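PDB 4PRK: 4-phosphoerythronate dehydrogenase from Lactobacillus jensenii, which probably interconverts pyruvate and D-lactate with NADH/NAD+ as a D-isomer-specific 2-hydroxyacid dehydrogenase. Local coordinates for residues I3-P8 against L27-E32. Numbering follows the deposited sequence.
Sequences IAVFSP and LKLIDE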
loop_
_atom_site.group_PDB
_atom_site.type_symbol
_atom_site.label_atom_id
_atom_site.label_comp_id
_atom_site.label_asym_id
_atom_site.label_seq_id
_atom_site.Cartn_x
_atom_site.Cartn_y
_atom_site.Cartn_z
ATOM N N ILE A 3 -11.314 -31.566 -25.111
ATOM C CA ILE A 3 -12.316 -30.478 -24.932
ATOM C C ILE A 3 -12.348 -29.569 -26.183
ATOM O O ILE A 3 -11.340 -28.991 -26.597
ATOM C CB ILE A 3 -12.074 -29.681 -23.608
ATOM C CG1 ILE A 3 -12.185 -30.586 -22.338
ATOM C CG2 ILE A 3 -12.993 -28.470 -23.494
ATOM C CD1 ILE A 3 -13.588 -30.979 -21.924
ATOM N N ALA A 4 -13.494 -29.497 -26.833
ATOM C CA ALA A 4 -13.612 -28.652 -28.006
ATOM C C ALA A 4 -13.683 -27.193 -27.604
ATOM O O ALA A 4 -14.363 -26.849 -26.658
ATOM C CB ALA A 4 -14.824 -29.038 -28.824
ATOM N N VAL A 5 -12.974 -26.347 -28.335
ATOM C CA VAL A 5 -12.969 -24.923 -28.088
ATOM C C VAL A 5 -13.478 -24.205 -29.320
ATOM O O VAL A 5 -12.851 -24.233 -30.359
ATOM C CB VAL A 5 -11.546 -24.437 -27.806
ATOM C CG1 VAL A 5 -11.510 -22.934 -27.630
ATOM C CG2 VAL A 5 -10.990 -25.143 -26.589
ATOM N N PHE A 6 -14.584 -23.499 -29.173
ATOM C CA PHE A 6 -15.232 -22.885 -30.307
ATOM C C PHE A 6 -14.863 -21.437 -30.438
ATOM O O PHE A 6 -14.882 -20.714 -29.475
ATOM C CB PHE A 6 -16.737 -23.042 -30.187
ATOM C CG PHE A 6 -17.197 -24.448 -30.394
ATOM C CD1 PHE A 6 -17.292 -25.314 -29.330
ATOM C CD2 PHE A 6 -17.485 -24.911 -31.657
ATOM C CE1 PHE A 6 -17.696 -26.611 -29.520
ATOM C CE2 PHE A 6 -17.890 -26.211 -31.856
ATOM C CZ PHE A 6 -17.994 -27.058 -30.786
ATOM N N SER A 7 -14.527 -21.024 -31.647
ATOM C CA SER A 7 -14.256 -19.628 -31.904
ATOM C C SER A 7 -13.175 -18.998 -31.030
ATOM O O SER A 7 -13.407 -18.006 -30.358
ATOM C CB SER A 7 -15.544 -18.834 -31.792
ATOM O OG SER A 7 -15.337 -17.497 -32.167
ATOM N N PRO A 8 -11.993 -19.583 -30.996
ATOM C CA PRO A 8 -10.938 -18.903 -30.228
ATOM C C PRO A 8 -10.451 -17.572 -30.822
ATOM O O PRO A 8 -10.407 -17.406 -32.027
ATOM C CB PRO A 8 -9.811 -19.920 -30.205
ATOM C CG PRO A 8 -9.887 -20.556 -31.520
ATOM C CD PRO A 8 -11.340 -20.833 -31.629
ATOM N N LEU A 27 -6.948 -29.931 -26.616
ATOM C CA LEU A 27 -7.950 -28.920 -27.017
ATOM C C LEU A 27 -8.193 -28.923 -28.526
ATOM O O LEU A 27 -7.335 -28.502 -29.286
ATOM C CB LEU A 27 -7.563 -27.470 -26.576
ATOM C CG LEU A 27 -7.483 -27.208 -25.052
ATOM C CD1 LEU A 27 -6.985 -25.807 -24.719
ATOM C CD2 LEU A 27 -8.795 -27.491 -24.333
ATOM N N LYS A 28 -9.397 -29.322 -28.924
ATOM C CA LYS A 28 -9.810 -29.264 -30.324
ATOM C C LYS A 28 -10.413 -27.926 -30.707
ATOM O O LYS A 28 -11.577 -27.620 -30.352
ATOM C CB LYS A 28 -10.814 -30.382 -30.617
ATOM C CG LYS A 28 -11.330 -30.437 -32.053
ATOM C CD LYS A 28 -11.701 -31.873 -32.408
ATOM C CE LYS A 28 -12.880 -31.977 -33.360
ATOM N NZ LYS A 28 -13.352 -33.398 -33.373
ATOM N N LEU A 29 -9.660 -27.145 -31.485
ATOM C CA LEU A 29 -10.098 -25.787 -31.767
ATOM C C LEU A 29 -10.941 -25.712 -32.967
ATOM O O LEU A 29 -10.482 -26.069 -33.996
ATOM C CB LEU A 29 -8.922 -24.867 -31.995
ATOM C CG LEU A 29 -8.422 -24.332 -30.661
ATOM C CD1 LEU A 29 -7.980 -25.432 -29.694
ATOM C CD2 LEU A 29 -7.309 -23.353 -30.979
ATOM N N ILE A 30 -12.146 -25.191 -32.837
ATOM C CA ILE A 30 -12.978 -24.865 -34.002
ATOM C C ILE A 30 -13.102 -23.330 -34.223
ATOM O O ILE A 30 -13.453 -22.565 -33.286
ATOM C CB ILE A 30 -14.372 -25.497 -33.861
ATOM C CG1 ILE A 30 -14.258 -27.021 -33.613
ATOM C CG2 ILE A 30 -15.208 -25.184 -35.093
ATOM C CD1 ILE A 30 -14.357 -27.445 -32.154
ATOM N N ASP A 31 -12.829 -22.888 -35.458
ATOM C CA ASP A 31 -12.737 -21.457 -35.775
ATOM C C ASP A 31 -14.037 -20.741 -35.512
ATOM O O ASP A 31 -14.046 -19.622 -35.006
ATOM C CB ASP A 31 -12.350 -21.232 -37.226
ATOM C CG ASP A 31 -10.951 -21.644 -37.510
ATOM O OD1 ASP A 31 -10.281 -22.193 -36.604
ATOM O OD2 ASP A 31 -10.503 -21.413 -38.641
ATOM N N GLU A 32 -15.140 -21.396 -35.843
ATOM C CA GLU A 32 -16.438 -20.791 -35.668
ATOM C C GLU A 32 -17.112 -21.182 -34.373
ATOM O O GLU A 32 -16.765 -22.191 -33.725
ATOM C CB GLU A 32 -17.370 -21.106 -36.864
ATOM C CG GLU A 32 -17.441 -19.971 -37.876
ATOM C CD GLU A 32 -17.437 -18.620 -37.182
ATOM O OE1 GLU A 32 -16.393 -17.933 -37.261
ATOM O OE2 GLU A 32 -18.440 -18.283 -36.502
#
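V5 grips strand 26-30 with both of its backbone polar atoms: its N donates to K28 O (2.8 Å, nearly straight at 170°) and its O accepts from I30 N (2.7 Å). K28 N to I3 O (3.0 Å) extends the parallel ladder at one end. At the other, where the chain leaves strand 2-6, S7 N also points to I30 O, but at 2.5 Å the bond is implausibly short and its exact length is doubtful. L27 CA and L29 CA add C-H···O contacts to I3 O and V5 O.

On the sheet face of A4, F6, K28 and I30, the side chains of I30 and F6 run alongside each other. CG1 of I30 is anti to its carbonyl carbon (chi1 -54°), and CD1 reaches over one face of the F6 ring, 4.0 Å from its centroid, in a CH-pi contact. The same methyl meets A4 CB at 3.7 Å. At the edge of the ring, in its plane, sits E32 O. The K28 ammonium group turns off to a salt bridge with D44. On the face of I3, V5, L27 and L29, the side chains of V5 and L27 cross, with V5 CG2 3.9 Å from L27 CD2; beyond the strand end, P8 CG packs on L29 CD2. Helix 10-23 covers L27 and L29 through T19, R13 and V16. R13 also forms a salt bridge with D31.

The two strands and helix 10-23 form a beta-alpha-beta unit, with strand 26-30 at the border of the five-stranded parallel sheet. This 2-1-3-4-5 order is consistent with the flavodoxin-like substrate-binding domain of D-2-hydroxyacid dehydrogenases, separate from the Rossmann-type NAD-binding domain.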